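Local coordinates for protein denovo NTF2 (Synthetic construct, PDB 6W40) that is a de novo designed NTF2-like protein with no known natural function, its fold probably intended to frame a ligand pocket, at residues D34-D40 and I112-I118; K81-R87 and E99-V105. One frame throughout, in Å; residues are numbered along the deposited sequence.

How the contacts relate
Contact 1 (34-40 with 112-118) and contact 2 (81-87 with 99-105) lie in the same curved sheet. Their centres are about 12 Å apart. Strands 100-108 and 111-119 follow each other in the chain and are neighbours in the sheet, so they join the two contacts. Probable hydrogen bonds run from Arg116 N to Ile104 O (2.8 Å) and from Ile118 N to Glu102 O (3.0 Å). At the other end Ile112 CG2 packs on Val105 CG1 at 3.7 Å. Ile117 of contact 1 also touches Val101 and Leu103 of contact 2. In NTF2-like folds the pocket usually lies between such a sheet and the helices, so both contacts probably belong to one wall of it.

Contact 1. Residues D34-D40 and I112-I118; sequences DVKFQVD and IKKVRII
Arg116 and Gln38 face each other on neighbouring parallel strands, and Arg116 then reaches on to Asp40. The side chain of Arg116 leaves with CG anti to the backbone N (chi1 -178°) and stays extended to NE. Arg116 CB lies 4.0 Å from Gln38 CG. Arg116 CG comes to 3.8 Å from the same Gln38 CG, and Arg116 CD rests against Gln38 CD. Further out, Gln38 NE2 sits over one face of the Arg116 guanidinium, the amide and guanidinium planes 11° apart. Beyond this, the guanidinium grips one carboxylate oxygen side-on: Arg116 NE and Arg116 NH2 both donate to Asp40 OD2, at 3.1 and 3.0 Å. OD2 lies in the guanidinium plane, but the carboxylate is turned 71° against it. The other oxygen, Asp40 OD1, is hydrogen-bonded to His45. Were this arginine an alanine, Asp40 OD2 would probably lose its charged mate and the amide of Gln38 the flat group beside it.

The backbones form a parallel ladder of five hydrogen bonds, from Lys36 N to Lys113 O through Asp40 N to Ile117 O. On the other side of strand 112-118, Lys113 and Lys114 form a classic beta bulge facing Ile106 of strand 100-108. The bent chain of Lys113 lets Lys113 NZ hydrogen-bond to Asp34 O at 2.9 Å.

Phe37, Val39, Val115 and Ile117 share the opposite face of the sheet. Phe37 CE1, on the ring edge, meets Val115 CG1 at 3.7 Å and Ile117 CD1 at 3.6 Å. Helix 51-65 covers this side, with Val54 and Leu58 on Phe37 and Leu61 on Ile117. The chemistry thus divides mostly by face: apolar packing joins the NTF2-like sheet to its helix, while the Asp40-Arg116 salt bridge, flanked by the Gln38 amide and Ile118 CG1, ties the strands on the other.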
# COMPACT_ATOMS: atom_id res chain seq x y z
N ASP A 34 1.41 -4.88 -22.66
CA ASP A 34 0.11 -5.38 -23.08
C ASP A 34 -0.88 -5.39 -21.92
O ASP A 34 -1.69 -6.31 -21.78
CB ASP A 34 0.24 -6.78 -23.67
CG ASP A 34 1.16 -6.83 -24.87
OD1 ASP A 34 1.09 -5.91 -25.71
OD2 ASP A 34 1.96 -7.78 -24.97
N VAL A 35 -0.84 -4.35 -21.09
CA VAL A 35 -1.74 -4.26 -19.95
C VAL A 35 -3.17 -4.10 -20.43
O VAL A 35 -3.44 -3.39 -21.41
CB VAL A 35 -1.32 -3.11 -19.02
CG1 VAL A 35 -1.32 -1.78 -19.78
CG2 VAL A 35 -2.23 -3.03 -17.80
N LYS A 36 -4.10 -4.77 -19.76
CA LYS A 36 -5.52 -4.65 -20.04
C LYS A 36 -6.19 -3.79 -18.98
O LYS A 36 -5.79 -3.78 -17.81
CB LYS A 36 -6.21 -6.01 -20.10
CG LYS A 36 -5.95 -6.78 -21.38
CD LYS A 36 -6.82 -8.02 -21.45
CE LYS A 36 -6.74 -8.66 -22.83
NZ LYS A 36 -7.16 -7.71 -23.89
N PHE A 37 -7.23 -3.06 -19.40
CA PHE A 37 -7.94 -2.14 -18.52
C PHE A 37 -9.42 -2.18 -18.88
O PHE A 37 -9.78 -1.92 -20.03
CB PHE A 37 -7.39 -0.72 -18.67
CG PHE A 37 -7.94 0.26 -17.67
CD1 PHE A 37 -8.31 -0.16 -16.40
CD2 PHE A 37 -8.08 1.60 -18.00
CE1 PHE A 37 -8.82 0.74 -15.48
CE2 PHE A 37 -8.58 2.50 -17.08
CZ PHE A 37 -8.95 2.07 -15.82
N GLN A 38 -10.26 -2.50 -17.90
CA GLN A 38 -11.70 -2.45 -18.09
C GLN A 38 -12.33 -1.66 -16.95
O GLN A 38 -12.06 -1.92 -15.78
CB GLN A 38 -12.32 -3.85 -18.18
CG GLN A 38 -11.84 -4.84 -17.13
CD GLN A 38 -12.55 -6.18 -17.25
OE1 GLN A 38 -11.93 -7.24 -17.18
NE2 GLN A 38 -13.87 -6.13 -17.44
N VAL A 39 -13.16 -0.68 -17.32
CA VAL A 39 -13.84 0.19 -16.36
C VAL A 39 -15.32 -0.15 -16.39
O VAL A 39 -15.92 -0.28 -17.46
CB VAL A 39 -13.61 1.67 -16.69
CG1 VAL A 39 -13.94 2.54 -15.49
CG2 VAL A 39 -12.19 1.91 -17.16
N ASP A 40 -15.92 -0.28 -15.21
CA ASP A 40 -17.35 -0.55 -15.06
C ASP A 40 -17.96 0.65 -14.34
O ASP A 40 -17.89 0.75 -13.11
CB ASP A 40 -17.59 -1.84 -14.30
CG ASP A 40 -17.22 -3.07 -15.11
OD1 ASP A 40 -17.51 -3.09 -16.32
OD2 ASP A 40 -16.63 -4.01 -14.54
N ILE A 112 2.24 -4.71 -14.07
CA ILE A 112 0.78 -4.75 -13.98
C ILE A 112 0.24 -5.20 -15.34
O ILE A 112 0.37 -4.48 -16.34
CB ILE A 112 0.20 -3.40 -13.57
CG1 ILE A 112 0.76 -2.96 -12.22
CG2 ILE A 112 -1.31 -3.47 -13.51
CD1 ILE A 112 0.27 -1.61 -11.75
N LYS A 113 -0.35 -6.39 -15.38
CA LYS A 113 -0.87 -6.95 -16.62
C LYS A 113 -2.35 -6.64 -16.84
O LYS A 113 -2.79 -6.56 -17.99
CB LYS A 113 -0.66 -8.47 -16.64
CG LYS A 113 -1.16 -9.17 -17.90
CD LYS A 113 -0.50 -8.60 -19.16
CE LYS A 113 -1.15 -9.16 -20.42
NZ LYS A 113 -2.58 -8.75 -20.55
N LYS A 114 -3.12 -6.46 -15.77
CA LYS A 114 -4.54 -6.18 -15.91
C LYS A 114 -5.03 -5.33 -14.75
O LYS A 114 -4.66 -5.57 -13.60
CB LYS A 114 -5.35 -7.48 -16.00
CG LYS A 114 -6.83 -7.27 -16.29
CD LYS A 114 -7.55 -8.60 -16.41
CE LYS A 114 -9.00 -8.40 -16.79
NZ LYS A 114 -9.73 -9.69 -16.92
N VAL A 115 -5.86 -4.34 -15.06
CA VAL A 115 -6.51 -3.50 -14.07
C VAL A 115 -8.01 -3.51 -14.36
O VAL A 115 -8.43 -3.33 -15.50
CB VAL A 115 -5.99 -2.05 -14.09
CG1 VAL A 115 -6.73 -1.20 -13.06
CG2 VAL A 115 -4.50 -2.02 -13.82
N ARG A 116 -8.81 -3.74 -13.32
CA ARG A 116 -10.26 -3.62 -13.41
C ARG A 116 -10.73 -2.63 -12.37
O ARG A 116 -10.30 -2.68 -11.21
CB ARG A 116 -10.95 -4.97 -13.21
CG ARG A 116 -12.46 -4.88 -13.36
CD ARG A 116 -13.14 -6.24 -13.32
NE ARG A 116 -14.56 -6.12 -13.64
CZ ARG A 116 -15.42 -7.14 -13.64
NH1 ARG A 116 -15.00 -8.36 -13.34
NH2 ARG A 116 -16.69 -6.93 -13.95
N ILE A 117 -11.61 -1.72 -12.78
CA ILE A 117 -12.14 -0.68 -11.90
C ILE A 117 -13.65 -0.67 -12.04
O ILE A 117 -14.18 -0.54 -13.15
CB ILE A 117 -11.55 0.70 -12.22
CG1 ILE A 117 -10.05 0.71 -11.88
CG2 ILE A 117 -12.29 1.79 -11.46
CD1 ILE A 117 -9.36 2.02 -12.15
N ILE A 118 -14.35 -0.82 -10.92
CA ILE A 118 -15.81 -0.86 -10.88
C ILE A 118 -16.29 0.25 -9.96
O ILE A 118 -15.91 0.30 -8.79
CB ILE A 118 -16.33 -2.23 -10.41
CG1 ILE A 118 -15.79 -3.34 -11.31
CG2 ILE A 118 -17.85 -2.24 -10.39
CD1 ILE A 118 -16.04 -4.73 -10.79

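Contact 2. Residues K81-R87 and E99-V105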
# COMPACT_ATOMS: atom_id res chain seq x y z
N LYS A 81 -3.01 -11.47 -7.68
CA LYS A 81 -4.15 -10.57 -7.85
C LYS A 81 -4.30 -9.71 -6.60
O LYS A 81 -4.31 -10.23 -5.48
CB LYS A 81 -5.44 -11.35 -8.11
CG LYS A 81 -6.69 -10.48 -8.18
CD LYS A 81 -7.94 -11.34 -8.26
CE LYS A 81 -7.92 -12.25 -9.48
NZ LYS A 81 -9.10 -13.15 -9.53
N LEU A 82 -4.44 -8.41 -6.81
CA LEU A 82 -4.78 -7.47 -5.74
C LEU A 82 -6.25 -7.12 -5.85
O LEU A 82 -6.73 -6.77 -6.94
CB LEU A 82 -3.93 -6.21 -5.83
CG LEU A 82 -4.47 -5.03 -5.02
CD1 LEU A 82 -4.18 -5.21 -3.54
CD2 LEU A 82 -3.94 -3.70 -5.54
N VAL A 83 -6.97 -7.20 -4.74
CA VAL A 83 -8.38 -6.84 -4.69
C VAL A 83 -8.55 -5.77 -3.62
O VAL A 83 -8.24 -6.00 -2.44
CB VAL A 83 -9.28 -8.05 -4.40
CG1 VAL A 83 -10.74 -7.63 -4.38
CG2 VAL A 83 -9.06 -9.14 -5.43
N VAL A 84 -9.03 -4.60 -4.03
CA VAL A 84 -9.20 -3.45 -3.14
C VAL A 84 -10.65 -3.01 -3.19
O VAL A 84 -11.22 -2.85 -4.28
CB VAL A 84 -8.27 -2.29 -3.53
CG1 VAL A 84 -8.54 -1.08 -2.65
CG2 VAL A 84 -6.82 -2.71 -3.41
N GLU A 85 -11.25 -2.81 -2.02
CA GLU A 85 -12.53 -2.13 -1.88
C GLU A 85 -12.31 -0.87 -1.06
O GLU A 85 -11.75 -0.93 0.04
CB GLU A 85 -13.56 -3.03 -1.19
CG GLU A 85 -13.66 -4.44 -1.76
CD GLU A 85 -14.75 -5.26 -1.10
OE1 GLU A 85 -15.90 -5.21 -1.58
OE2 GLU A 85 -14.45 -5.93 -0.09
N GLY A 86 -12.72 0.26 -1.60
CA GLY A 86 -12.47 1.54 -0.95
C GLY A 86 -13.36 2.67 -1.41
O GLY A 86 -14.48 2.45 -1.89
N ARG A 87 -12.86 3.89 -1.27
CA ARG A 87 -13.61 5.10 -1.55
C ARG A 87 -12.64 6.16 -2.04
O ARG A 87 -11.51 6.24 -1.54
CB ARG A 87 -14.36 5.58 -0.29
CG ARG A 87 -15.50 6.55 -0.52
CD ARG A 87 -16.39 6.61 0.72
NE ARG A 87 -17.34 7.72 0.69
CZ ARG A 87 -18.60 7.61 0.27
NH1 ARG A 87 -19.06 6.45 -0.18
NH2 ARG A 87 -19.39 8.68 0.28
N GLU A 99 -17.07 8.41 -4.50
CA GLU A 99 -17.86 7.23 -4.80
C GLU A 99 -17.10 5.95 -4.44
O GLU A 99 -15.87 5.91 -4.46
CB GLU A 99 -18.25 7.21 -6.28
CG GLU A 99 -19.23 8.31 -6.66
CD GLU A 99 -19.38 8.46 -8.16
OE1 GLU A 99 -18.58 7.84 -8.90
OE2 GLU A 99 -20.28 9.21 -8.60
N ASP A 100 -17.86 4.91 -4.10
CA ASP A 100 -17.26 3.63 -3.78
C ASP A 100 -16.66 3.00 -5.03
O ASP A 100 -17.23 3.08 -6.12
CB ASP A 100 -18.31 2.69 -3.17
CG ASP A 100 -18.82 3.18 -1.83
OD1 ASP A 100 -18.50 4.33 -1.44
OD2 ASP A 100 -19.55 2.42 -1.16
N VAL A 101 -15.51 2.36 -4.86
CA VAL A 101 -14.75 1.81 -5.98
C VAL A 101 -14.13 0.48 -5.56
O VAL A 101 -13.68 0.32 -4.42
CB VAL A 101 -13.66 2.80 -6.46
CG1 VAL A 101 -12.70 3.14 -5.33
CG2 VAL A 101 -12.92 2.25 -7.67
N GLU A 102 -14.14 -0.48 -6.48
CA GLU A 102 -13.43 -1.74 -6.32
C GLU A 102 -12.37 -1.82 -7.41
O GLU A 102 -12.65 -1.55 -8.58
CB GLU A 102 -14.38 -2.94 -6.41
CG GLU A 102 -13.68 -4.28 -6.28
CD GLU A 102 -14.63 -5.45 -6.37
OE1 GLU A 102 -15.86 -5.23 -6.31
OE2 GLU A 102 -14.16 -6.60 -6.50
N LEU A 103 -11.14 -2.18 -7.02
CA LEU A 103 -10.03 -2.25 -7.96
C LEU A 103 -9.40 -3.63 -7.90
O LEU A 103 -9.15 -4.16 -6.81
CB LEU A 103 -8.98 -1.18 -7.66
CG LEU A 103 -9.50 0.26 -7.69
CD1 LEU A 103 -9.84 0.74 -6.28
CD2 LEU A 103 -8.50 1.19 -8.36
N ILE A 104 -9.15 -4.21 -9.07
CA ILE A 104 -8.51 -5.51 -9.19
C ILE A 104 -7.27 -5.34 -10.06
O ILE A 104 -7.38 -4.94 -11.22
CB ILE A 104 -9.46 -6.56 -9.77
CG1 ILE A 104 -10.65 -6.77 -8.83
CG2 ILE A 104 -8.73 -7.88 -10.01
CD1 ILE A 104 -11.80 -7.49 -9.46
N VAL A 105 -6.11 -5.65 -9.50
CA VAL A 105 -4.83 -5.48 -10.17
C VAL A 105 -4.15 -6.84 -10.26
O VAL A 105 -3.94 -7.50 -9.24
CB VAL A 105 -3.93 -4.47 -9.44
CG1 VAL A 105 -2.57 -4.38 -10.11
CG2 VAL A 105 -4.60 -3.11 -9.38
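Strands 81-87 and 100-105 run antiparallel, 172° apart with axes 4.6 Å from each other, and six backbone hydrogen bonds link Leu82, Val84 and Gly86 to Val105, Leu103 and Val101. Five of these are ordinary ladder bonds. The sixth is less regular: Val101 N stands well above the carbonyl plane of Gly86.

Leu82 and Val105 lie side by side, with Leu82 CD2 at 3.9 Å from Val105 CG2. Val84 and Leu103 pair more loosely on the same face. Ile14 and Leu18 of helix 2-18 pack on this face at Leu82. Gly86 has no side chain to add there, and Val101 CG1 lies 3.9 Å from Gly86 O. The CA atoms of this pair are 5.5 Å apart, the widest in the ladder.

The two strands make a beta hairpin within the curved sheet of an NTF2-like, SnoaL-like domain.

At the strand end Lys81 runs alongside Ile104, Lys81 CG to Ile104 CG2 at 3.8 Å. Glu85, Arg87, Asp100 and Glu102 make the other face more polar. With CG opposite the backbone N (chi1 179°), Glu102 lays its CG 3.5 Å from Val84 O. Glu85 OE1 and Glu102 OE1 stay 4.7 Å apart, like charges that probably repel mildly. Near the hairpin's turn, Arg87 NH1 meets Asp100 OD1 in a salt bridge. This oxygen lies at the guanidinium edge, near its plane, with the carboxylate turned 75° against it. The hydrogen bond is weak and bent, its modelled length doubtfully short. The side chain of Glu99 points away from strand 81-87, and Glu99 OE1 bonds to Trp65 NE1.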